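Local atomic coordinates of endo-beta-1,4-glucanase (cellulase B) (Bacillus halodurans, PDB entry 4V2X), a protein that probably hydrolyses beta-1,4-linked glucans with its family 5 catalytic module, which is joined to an immunoglobulin-like module and a CBM46 carbohydrate-binding module. Residues Met65-Leu71 with Ile353-Asp359; Tyr61-Met65 with Leu144-Ile148; Lys528-Phe534 with Thr546-Glu552. All coordinates share one frame; numbering follows the deposited sequence.

Contact 1 of 3, residues Met65-Leu71 with Ile353-Asp359; sequences MQPGWNL and ITHMLWD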
loop_
_atom_site.group_PDB
_atom_site.type_symbol
_atom_site.label_atom_id
_atom_site.label_comp_id
_atom_site.label_asym_id
_atom_site.label_seq_id
_atom_site.Cartn_x
_atom_site.Cartn_y
_atom_site.Cartn_z
ATOM N N MET A 65 -30.560 6.142 4.711
ATOM C CA MET A 65 -30.524 4.886 5.473
ATOM C C MET A 65 -30.752 5.058 6.981
ATOM O O MET A 65 -31.055 4.082 7.666
ATOM C CB MET A 65 -29.178 4.182 5.290
ATOM C CG MET A 65 -28.861 3.717 3.883
ATOM S SD MET A 65 -27.146 3.172 3.733
ATOM C CE MET A 65 -27.127 1.792 4.873
ATOM N N GLN A 66 -30.574 6.270 7.499
ATOM C CA GLN A 66 -30.583 6.504 8.950
ATOM C C GLN A 66 -31.996 6.375 9.533
ATOM O O GLN A 66 -32.903 7.010 9.005
ATOM C CB GLN A 66 -30.051 7.906 9.232
ATOM C CG GLN A 66 -29.810 8.195 10.701
ATOM C CD GLN A 66 -28.475 7.660 11.157
ATOM O OE1 GLN A 66 -28.258 6.449 11.176
ATOM N NE2 GLN A 66 -27.567 8.561 11.516
ATOM N N PRO A 67 -32.230 5.590 10.592
ATOM C CA PRO A 67 -31.266 4.745 11.281
ATOM C C PRO A 67 -31.383 3.296 10.834
ATOM O O PRO A 67 -32.416 2.900 10.296
ATOM C CB PRO A 67 -31.730 4.847 12.729
ATOM C CG PRO A 67 -33.214 4.903 12.602
ATOM C CD PRO A 67 -33.504 5.650 11.328
ATOM N N GLY A 68 -30.357 2.501 11.124
ATOM C CA GLY A 68 -30.309 1.110 10.687
ATOM C C GLY A 68 -30.328 0.084 11.803
ATOM O O GLY A 68 -30.085 0.402 12.970
ATOM N N TRP A 69 -30.587 -1.162 11.422
ATOM C CA TRP A 69 -30.702 -2.271 12.358
ATOM C C TRP A 69 -30.112 -3.527 11.721
ATOM O O TRP A 69 -30.323 -3.772 10.529
ATOM C CB TRP A 69 -32.184 -2.460 12.679
ATOM C CG TRP A 69 -32.523 -3.532 13.664
ATOM C CD1 TRP A 69 -32.544 -3.417 15.020
ATOM C CD2 TRP A 69 -32.952 -4.862 13.367
ATOM N NE1 TRP A 69 -32.946 -4.597 15.590
ATOM C CE2 TRP A 69 -33.201 -5.502 14.598
ATOM C CE3 TRP A 69 -33.153 -5.580 12.180
ATOM C CZ2 TRP A 69 -33.635 -6.822 14.679
ATOM C CZ3 TRP A 69 -33.588 -6.891 12.261
ATOM C CH2 TRP A 69 -33.820 -7.501 13.504
ATOM N N ASN A 70 -29.363 -4.301 12.503
ATOM C CA ASN A 70 -28.808 -5.579 12.048
ATOM C C ASN A 70 -29.703 -6.743 12.434
ATOM O O ASN A 70 -30.105 -6.867 13.590
ATOM C CB ASN A 70 -27.446 -5.875 12.682
ATOM C CG ASN A 70 -26.299 -5.165 12.001
ATOM O OD1 ASN A 70 -25.603 -5.747 11.172
ATOM N ND2 ASN A 70 -26.065 -3.913 12.382
ATOM N N LEU A 71 -29.985 -7.599 11.462
ATOM C CA LEU A 71 -30.590 -8.895 11.692
ATOM C C LEU A 71 -29.487 -9.851 12.140
ATOM O O LEU A 71 -29.020 -10.694 11.375
ATOM C CB LEU A 71 -31.249 -9.380 10.395
ATOM C CG LEU A 71 -32.008 -10.698 10.437
ATOM C CD1 LEU A 71 -33.247 -10.579 11.312
ATOM C CD2 LEU A 71 -32.368 -11.108 9.021
ATOM N N ILE A 353 -22.917 10.459 10.281
ATOM C CA ILE A 353 -22.610 9.039 10.156
ATOM C C ILE A 353 -23.886 8.226 10.358
ATOM O O ILE A 353 -24.553 8.329 11.387
ATOM C CB ILE A 353 -21.506 8.622 11.149
ATOM C CG1 ILE A 353 -20.172 9.270 10.738
ATOM C CG2 ILE A 353 -21.360 7.100 11.184
ATOM C CD1 ILE A 353 -19.093 9.234 11.800
ATOM N N THR A 354 -24.230 7.420 9.361
ATOM C CA THR A 354 -25.368 6.518 9.481
ATOM C C THR A 354 -24.971 5.317 10.342
ATOM O O THR A 354 -23.897 4.754 10.161
ATOM C CB THR A 354 -25.870 6.090 8.092
ATOM O OG1 THR A 354 -26.581 7.194 7.509
ATOM C CG2 THR A 354 -26.783 4.877 8.169
ATOM N N HIS A 355 -25.840 4.931 11.274
ATOM C CA HIS A 355 -25.516 3.867 12.235
ATOM C C HIS A 355 -26.503 2.714 12.142
ATOM O O HIS A 355 -27.676 2.913 11.846
ATOM C CB HIS A 355 -25.446 4.411 13.670
ATOM C CG HIS A 355 -26.635 5.230 14.070
ATOM N ND1 HIS A 355 -27.837 4.668 14.444
ATOM C CD2 HIS A 355 -26.812 6.570 14.130
ATOM C CE1 HIS A 355 -28.704 5.627 14.712
ATOM N NE2 HIS A 355 -28.105 6.789 14.538
ATOM N N MET A 356 -26.011 1.505 12.387
ATOM C CA MET A 356 -26.847 0.322 12.354
ATOM C C MET A 356 -26.620 -0.487 13.625
ATOM O O MET A 356 -25.523 -0.991 13.859
ATOM C CB MET A 356 -26.541 -0.509 11.104
ATOM C CG MET A 356 -26.377 0.336 9.846
ATOM S SD MET A 356 -26.364 -0.607 8.315
ATOM C CE MET A 356 -28.095 -1.078 8.200
ATOM N N LEU A 357 -27.669 -0.606 14.440
ATOM C CA LEU A 357 -27.578 -1.274 15.727
ATOM C C LEU A 357 -27.298 -2.746 15.553
ATOM O O LEU A 357 -27.946 -3.417 14.736
ATOM C CB LEU A 357 -28.891 -1.128 16.498
ATOM C CG LEU A 357 -28.953 -1.814 17.866
ATOM C CD1 LEU A 357 -28.079 -1.083 18.868
ATOM C CD2 LEU A 357 -30.397 -1.884 18.331
ATOM N N TRP A 358 -26.337 -3.261 16.313
ATOM C CA TRP A 358 -26.127 -4.702 16.355
ATOM C C TRP A 358 -27.168 -5.324 17.272
ATOM O O TRP A 358 -27.166 -5.076 18.478
ATOM C CB TRP A 358 -24.724 -5.072 16.838
ATOM C CG TRP A 358 -24.561 -6.556 16.864
ATOM C CD1 TRP A 358 -24.490 -7.355 17.962
ATOM C CD2 TRP A 358 -24.526 -7.425 15.732
ATOM N NE1 TRP A 358 -24.393 -8.674 17.587
ATOM C CE2 TRP A 358 -24.411 -8.742 16.221
ATOM C CE3 TRP A 358 -24.570 -7.217 14.348
ATOM C CZ2 TRP A 358 -24.330 -9.844 15.376
ATOM C CZ3 TRP A 358 -24.499 -8.313 13.512
ATOM C CH2 TRP A 358 -24.372 -9.609 14.029
ATOM N N ASP A 359 -28.073 -6.102 16.692
ATOM C CA ASP A 359 -29.121 -6.760 17.452
ATOM C C ASP A 359 -29.060 -8.248 17.151
ATOM O O ASP A 359 -29.610 -8.713 16.147
ATOM C CB ASP A 359 -30.498 -6.200 17.080
ATOM C CG ASP A 359 -31.595 -6.662 18.032
ATOM O OD1 ASP A 359 -31.386 -7.677 18.741
ATOM O OD2 ASP A 359 -32.660 -5.996 18.092
HETATM O O HOH W 1 -29.390 2.423 14.803
#
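Leu357 O takes two hydrogen bonds from Asn70: one from the backbone N at 2.8 Å, and one from the side-chain ND2 at 3.1 Å, which comes in from above the carbonyl plane. The side chain of Asn70 also crosses that of Trp358 at about a right angle, its amide tilted against the indole and CG lying 3.6 Å from Trp358 CE3. Outside the two segments Arg107 binds Asn70 OD1 and Gly318 O takes a bond from Asn70 ND2, so this buried amide is fixed in rotation from several directions.

At the other end Gln66 lies across His355. Its OE1 sits 3.3 Å above the centre of the imidazole and accepts a nearly straight bond from His355 N (2.9 Å, 169°) on an in-plane lone pair, while NE2 of the same amide reaches Ile353 O. A bend at chi2 (82°) turns the amide back over the ring. In between, Gly68 N donates to His355 O and Leu357 N to Gly68 O; a beta carbon on Gly68 would clash with Met356 CG. Trp69 gives NE1 to the anti side of Asp359 OD2 at 2.9 Å, and Phe364 N binds the same oxygen.

Parallel bridges Gly68-Met356 and Trp69-Leu357 join the first and last strands, closing the eight-stranded (beta/alpha)8 barrel of this family 5 glycoside hydrolase.

Contact 2 of 3, residues Tyr61-Met65 with Leu144-Ile148; sequences YVRDM and LYVMI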
loop_
_atom_site.group_PDB
_atom_site.type_symbol
_atom_site.label_atom_id
_atom_site.label_comp_id
_atom_site.label_asym_id
_atom_site.label_seq_id
_atom_site.Cartn_x
_atom_site.Cartn_y
_atom_site.Cartn_z
ATOM N N TYR A 61 -27.991 9.012 -0.358
ATOM C CA TYR A 61 -28.322 7.599 -0.211
ATOM C C TYR A 61 -28.030 7.142 1.218
ATOM O O TYR A 61 -28.896 6.600 1.894
ATOM C CB TYR A 61 -27.492 6.804 -1.217
ATOM C CG TYR A 61 -27.695 5.306 -1.253
ATOM C CD1 TYR A 61 -27.051 4.474 -0.341
ATOM C CD2 TYR A 61 -28.474 4.710 -2.243
ATOM C CE1 TYR A 61 -27.214 3.104 -0.387
ATOM C CE2 TYR A 61 -28.633 3.339 -2.301
ATOM C CZ TYR A 61 -28.000 2.537 -1.367
ATOM O OH TYR A 61 -28.134 1.169 -1.428
ATOM N N VAL A 62 -26.812 7.401 1.679
ATOM C CA VAL A 62 -26.412 6.991 3.029
ATOM C C VAL A 62 -27.238 7.721 4.096
ATOM O O VAL A 62 -27.688 7.103 5.056
ATOM C CB VAL A 62 -24.891 7.155 3.239
ATOM C CG1 VAL A 62 -24.514 6.974 4.705
ATOM C CG2 VAL A 62 -24.146 6.141 2.379
ATOM N N ARG A 63 -27.472 9.019 3.915
ATOM C CA ARG A 63 -28.328 9.771 4.846
ATOM C C ARG A 63 -29.720 9.168 4.960
ATOM O O ARG A 63 -30.292 9.106 6.049
ATOM C CB ARG A 63 -28.444 11.230 4.422
ATOM C CG ARG A 63 -27.200 12.030 4.735
ATOM C CD ARG A 63 -27.222 13.381 4.053
ATOM N NE ARG A 63 -25.886 13.960 4.018
ATOM C CZ ARG A 63 -25.431 14.775 3.072
ATOM N NH1 ARG A 63 -26.196 15.134 2.042
ATOM N NH2 ARG A 63 -24.190 15.234 3.156
ATOM N N ASP A 64 -30.250 8.705 3.832
ATOM C CA ASP A 64 -31.602 8.151 3.778
ATOM C C ASP A 64 -31.702 6.792 4.482
ATOM O O ASP A 64 -32.797 6.342 4.822
ATOM C CB ASP A 64 -32.051 8.029 2.315
ATOM C CG ASP A 64 -33.557 8.106 2.147
ATOM O OD1 ASP A 64 -34.206 8.893 2.873
ATOM O OD2 ASP A 64 -34.091 7.397 1.265
ATOM N N MET A 65 -30.560 6.142 4.711
ATOM C CA MET A 65 -30.524 4.886 5.473
ATOM C C MET A 65 -30.752 5.058 6.981
ATOM O O MET A 65 -31.055 4.082 7.666
ATOM C CB MET A 65 -29.178 4.182 5.290
ATOM C CG MET A 65 -28.861 3.717 3.883
ATOM S SD MET A 65 -27.146 3.172 3.733
ATOM C CE MET A 65 -27.127 1.792 4.873
ATOM N N LEU A 144 -37.152 -0.379 2.878
ATOM C CA LEU A 144 -35.864 -0.304 3.547
ATOM C C LEU A 144 -34.725 -0.419 2.557
ATOM O O LEU A 144 -34.848 -1.067 1.523
ATOM C CB LEU A 144 -35.732 -1.430 4.575
ATOM C CG LEU A 144 -36.815 -1.499 5.649
ATOM C CD1 LEU A 144 -36.646 -2.756 6.485
ATOM C CD2 LEU A 144 -36.782 -0.259 6.526
ATOM N N TYR A 145 -33.609 0.221 2.895
ATOM C CA TYR A 145 -32.318 -0.083 2.281
ATOM C C TYR A 145 -31.860 -1.392 2.901
ATOM O O TYR A 145 -32.219 -1.701 4.042
ATOM C CB TYR A 145 -31.288 1.018 2.578
ATOM C CG TYR A 145 -31.594 2.314 1.880
ATOM C CD1 TYR A 145 -32.511 3.213 2.415
ATOM C CD2 TYR A 145 -30.988 2.634 0.672
ATOM C CE1 TYR A 145 -32.815 4.398 1.765
ATOM C CE2 TYR A 145 -31.289 3.813 0.014
ATOM C CZ TYR A 145 -32.203 4.690 0.562
ATOM O OH TYR A 145 -32.498 5.868 -0.097
ATOM N N VAL A 146 -31.068 -2.153 2.154
ATOM C CA VAL A 146 -30.610 -3.466 2.585
ATOM C C VAL A 146 -29.124 -3.626 2.292
ATOM O O VAL A 146 -28.667 -3.324 1.192
ATOM C CB VAL A 146 -31.369 -4.592 1.846
ATOM C CG1 VAL A 146 -30.898 -5.961 2.323
ATOM C CG2 VAL A 146 -32.870 -4.440 2.030
ATOM N N MET A 147 -28.375 -4.129 3.269
ATOM C CA MET A 147 -26.962 -4.452 3.071
ATOM C C MET A 147 -26.763 -5.932 3.316
ATOM O O MET A 147 -27.150 -6.439 4.364
ATOM C CB MET A 147 -26.074 -3.654 4.036
ATOM C CG MET A 147 -24.572 -3.817 3.813
ATOM S SD MET A 147 -23.524 -3.031 5.066
ATOM C CE MET A 147 -24.205 -1.376 5.131
ATOM N N ILE A 148 -26.163 -6.622 2.348
ATOM C CA ILE A 148 -25.750 -8.004 2.536
ATOM C C ILE A 148 -24.235 -8.079 2.385
ATOM O O ILE A 148 -23.609 -7.194 1.787
ATOM C CB ILE A 148 -26.413 -8.981 1.539
ATOM C CG1 ILE A 148 -26.066 -8.611 0.096
ATOM C CG2 ILE A 148 -27.924 -9.021 1.760
ATOM C CD1 ILE A 148 -26.509 -9.652 -0.912
#
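At the bottom of the (beta/alpha)8 barrel, the N-terminal end of its strands, helix 58-64 packs against the start of the third barrel strand, 145-149, mainly through one side chain, Tyr145. Its phenol points at the helix and is held on three sides.

Along one edge, CE2 of Tyr145 stands 3.6 Å from CE2 of Tyr61, over the face of the Tyr61 ring. The pair is edge-to-face, with centroids 4.8 Å apart and planes at 75°, and the two side chains run past each other in opposite directions. Tyr61 CG is anti to the backbone N (chi1 -179°), which extends the ring past Tyr145, and the Tyr61 hydroxyl bonds to Thr188 O.

Over a face of the Tyr145 ring comes Met65, in the turn between helix 58-64 and strand 68-70. Its CG makes a CH-pi contact 4.0 Å from the ring centroid, and SD follows obliquely in a looser Met-aromatic approach. Beyond the ring the methyl CE of Met65 touches Met147 CE at 4.3 Å, carrying the apolar contact inward. Lys189 adds a cation-pi contact to Tyr145.

The polar end of Tyr145 is tied down too. The carboxylate of Asp64 stands almost upright to the phenol ring, its plane turned 85° away, and OD2 uses its anti lone pair to accept from Tyr145 OH at 2.6 Å.

Contact 3 of 3, residues Lys528-Phe534 with Thr546-Glu552; sequences KEFGYAF and TEAFFRE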
loop_
_atom_site.group_PDB
_atom_site.type_symbol
_atom_site.label_atom_id
_atom_site.label_comp_id
_atom_site.label_asym_id
_atom_site.label_seq_id
_atom_site.Cartn_x
_atom_site.Cartn_y
_atom_site.Cartn_z
ATOM N N LYS A 528 -12.054 -7.032 38.486
ATOM C CA LYS A 528 -12.343 -8.159 37.598
ATOM C C LYS A 528 -13.514 -7.860 36.664
ATOM O O LYS A 528 -14.277 -6.904 36.865
ATOM C CB LYS A 528 -12.631 -9.426 38.409
ATOM C CG LYS A 528 -11.515 -9.849 39.354
ATOM C CD LYS A 528 -10.188 -10.104 38.642
ATOM C CE LYS A 528 -9.220 -8.932 38.745
ATOM N NZ LYS A 528 -7.926 -9.194 38.048
ATOM N N GLU A 529 -13.642 -8.686 35.634
ATOM C CA GLU A 529 -14.627 -8.478 34.588
ATOM C C GLU A 529 -16.005 -9.021 34.986
ATOM O O GLU A 529 -16.157 -10.206 35.281
ATOM C CB GLU A 529 -14.148 -9.127 33.293
ATOM C CG GLU A 529 -15.149 -8.971 32.162
ATOM C CD GLU A 529 -14.683 -9.532 30.841
ATOM O OE1 GLU A 529 -13.483 -9.839 30.692
ATOM O OE2 GLU A 529 -15.539 -9.667 29.947
ATOM N N PHE A 530 -17.017 -8.154 34.954
ATOM C CA PHE A 530 -18.378 -8.512 35.348
ATOM C C PHE A 530 -18.902 -9.605 34.417
ATOM O O PHE A 530 -18.783 -9.494 33.199
ATOM C CB PHE A 530 -19.285 -7.273 35.273
ATOM C CG PHE A 530 -20.618 -7.433 35.957
ATOM C CD1 PHE A 530 -21.630 -8.205 35.391
ATOM C CD2 PHE A 530 -20.875 -6.781 37.158
ATOM C CE1 PHE A 530 -22.859 -8.336 36.016
ATOM C CE2 PHE A 530 -22.104 -6.907 37.787
ATOM C CZ PHE A 530 -23.099 -7.685 37.219
ATOM N N GLY A 531 -19.469 -10.659 35.001
ATOM C CA GLY A 531 -20.014 -11.778 34.227
ATOM C C GLY A 531 -18.958 -12.841 33.996
ATOM O O GLY A 531 -19.154 -14.010 34.355
ATOM N N TYR A 532 -17.821 -12.440 33.435
ATOM C CA TYR A 532 -16.765 -13.382 33.100
ATOM C C TYR A 532 -16.130 -13.989 34.349
ATOM O O TYR A 532 -15.974 -15.208 34.434
ATOM C CB TYR A 532 -15.692 -12.718 32.237
ATOM C CG TYR A 532 -14.590 -13.672 31.848
ATOM C CD1 TYR A 532 -14.789 -14.614 30.857
ATOM C CD2 TYR A 532 -13.363 -13.652 32.504
ATOM C CE1 TYR A 532 -13.792 -15.509 30.507
ATOM C CE2 TYR A 532 -12.359 -14.548 32.168
ATOM C CZ TYR A 532 -12.582 -15.470 31.163
ATOM O OH TYR A 532 -11.590 -16.353 30.827
ATOM N N ALA A 533 -15.753 -13.133 35.303
ATOM C CA ALA A 533 -15.059 -13.567 36.517
ATOM C C ALA A 533 -15.986 -13.780 37.719
ATOM O O ALA A 533 -15.676 -14.560 38.627
ATOM C CB ALA A 533 -13.964 -12.568 36.867
ATOM N N PHE A 534 -17.118 -13.086 37.730
ATOM C CA PHE A 534 -18.045 -13.160 38.844
ATOM C C PHE A 534 -19.413 -12.694 38.381
ATOM O O PHE A 534 -19.528 -12.024 37.355
ATOM C CB PHE A 534 -17.574 -12.253 39.982
ATOM C CG PHE A 534 -17.627 -10.795 39.631
ATOM C CD1 PHE A 534 -16.561 -10.192 38.982
ATOM C CD2 PHE A 534 -18.764 -10.040 39.903
ATOM C CE1 PHE A 534 -16.605 -8.852 38.640
ATOM C CE2 PHE A 534 -18.816 -8.703 39.549
ATOM C CZ PHE A 534 -17.741 -8.110 38.928
ATOM N N THR A 546 -16.586 -17.431 39.114
ATOM C CA THR A 546 -16.615 -18.423 38.032
ATOM C C THR A 546 -15.388 -19.317 38.000
ATOM O O THR A 546 -14.328 -18.993 38.554
ATOM C CB THR A 546 -16.730 -17.753 36.657
ATOM O OG1 THR A 546 -15.549 -16.997 36.402
ATOM C CG2 THR A 546 -17.965 -16.854 36.584
ATOM N N GLU A 547 -15.521 -20.441 37.306
ATOM C CA GLU A 547 -14.367 -21.308 37.075
ATOM C C GLU A 547 -13.270 -20.583 36.293
ATOM O O GLU A 547 -12.081 -20.791 36.538
ATOM C CB GLU A 547 -14.784 -22.589 36.349
ATOM C CG GLU A 547 -13.667 -23.619 36.336
ATOM C CD GLU A 547 -14.112 -25.007 35.918
ATOM O OE1 GLU A 547 -15.323 -25.311 35.989
ATOM O OE2 GLU A 547 -13.225 -25.800 35.528
ATOM N N ALA A 548 -13.664 -19.709 35.371
ATOM C CA ALA A 548 -12.694 -18.931 34.593
ATOM C C ALA A 548 -11.872 -18.009 35.489
ATOM O O ALA A 548 -10.689 -17.790 35.243
ATOM C CB ALA A 548 -13.408 -18.116 33.531
ATOM N N PHE A 549 -12.508 -17.461 36.519
ATOM C CA PHE A 549 -11.788 -16.674 37.525
ATOM C C PHE A 549 -10.720 -17.534 38.193
ATOM O O PHE A 549 -9.549 -17.167 38.215
ATOM C CB PHE A 549 -12.754 -16.120 38.570
ATOM C CG PHE A 549 -12.086 -15.485 39.766
ATOM C CD1 PHE A 549 -11.475 -14.244 39.662
ATOM C CD2 PHE A 549 -12.129 -16.106 41.008
ATOM C CE1 PHE A 549 -10.888 -13.647 40.769
ATOM C CE2 PHE A 549 -11.548 -15.514 42.122
ATOM C CZ PHE A 549 -10.928 -14.283 42.002
ATOM N N PHE A 550 -11.132 -18.681 38.726
ATOM C CA PHE A 550 -10.211 -19.540 39.465
ATOM C C PHE A 550 -9.088 -20.129 38.615
ATOM O O PHE A 550 -8.009 -20.408 39.136
ATOM C CB PHE A 550 -10.976 -20.639 40.197
ATOM C CG PHE A 550 -11.767 -20.136 41.367
ATOM C CD1 PHE A 550 -11.123 -19.600 42.474
ATOM C CD2 PHE A 550 -13.148 -20.190 41.367
ATOM C CE1 PHE A 550 -11.843 -19.131 43.557
ATOM C CE2 PHE A 550 -13.877 -19.728 42.453
ATOM C CZ PHE A 550 -13.222 -19.195 43.549
ATOM N N ARG A 551 -9.321 -20.299 37.315
ATOM C CA ARG A 551 -8.262 -20.785 36.420
ATOM C C ARG A 551 -7.026 -19.881 36.431
ATOM O O ARG A 551 -5.921 -20.336 36.143
ATOM C CB ARG A 551 -8.768 -20.943 34.981
ATOM C CG ARG A 551 -9.493 -22.250 34.719
ATOM C CD ARG A 551 -9.489 -22.620 33.245
ATOM N NE ARG A 551 -10.223 -21.659 32.428
ATOM C CZ ARG A 551 -11.547 -21.641 32.269
ATOM N NH1 ARG A 551 -12.324 -22.531 32.884
ATOM N NH2 ARG A 551 -12.101 -20.717 31.492
ATOM N N GLU A 552 -7.218 -18.606 36.767
ATOM C CA GLU A 552 -6.119 -17.654 36.825
ATOM C C GLU A 552 -5.878 -17.118 38.237
ATOM O O GLU A 552 -5.426 -15.985 38.418
ATOM C CB GLU A 552 -6.383 -16.528 35.825
ATOM C CG GLU A 552 -6.484 -17.059 34.403
ATOM C CD GLU A 552 -6.572 -15.967 33.361
ATOM O OE1 GLU A 552 -5.560 -15.274 33.136
ATOM O OE2 GLU A 552 -7.658 -15.812 32.765
HETATM O O HOH W 2 -9.787 -17.390 32.752
#
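Tyr532 presents one ring face to the methyl of Ala548 on the short helix 547-551: Ala548 CB lies 4.1 Å from the Tyr532 ring centroid, 28° off the ring normal and nearest to CZ (3.6 Å), a CH-pi contact. With CG anti to the backbone N (chi1 -179°) the ring reaches out over Ala548, and its hydroxyl gives its proton to a water that in turn donates to Ala548 O and Glu552 OE2.

Phe549 turns to the other side of the loop. Its CD1 packs on Ala533 CB at 4.1 Å, and CE1 meets the aliphatic part of Lys528, the two side chains crossing at about a right angle; NZ of that lysine is bound by loop carbonyls, Ala519 O among them.

Thr546 sits beside them as the N-cap of the helix. Its OG1 donates to Tyr532 O at 2.7 Å, on a lone pair in the carbonyl plane, and accepts from Phe549 N at 3.1 Å, while its backbone N makes a nearly straight bond (176°) to Ala533 O.

A valine in its place would probably leave both Tyr532 O and Phe549 N without their mate. One hydroxyl thus caps the helix and ties it to the 528-534 loop of the CBM46 module.

Overall arrangement
Contacts 1 and 2 belong to one barrel, their centres 9 Å apart. They share Met65, in the short link between helix 58-64 and strand 68-70, and their segments alternate along the chain. Thr354 OG1 probably bonds to Val62 O (2.7 Å), and Met356 SD packs on Met147 CE (3.9 Å), so the seam between the first and last strands and the helix at the N-terminal end of the barrel pack directly on each other. Contact 3 comes later in the chain, in the C-terminal carbohydrate-binding module; its centre is about 32 Å from that of contact 1 and about 41 Å from that of contact 2. Glu529 nevertheless forms a salt bridge with Lys327 of the catalytic module, so the loop of contact 3 also meets the enzyme body.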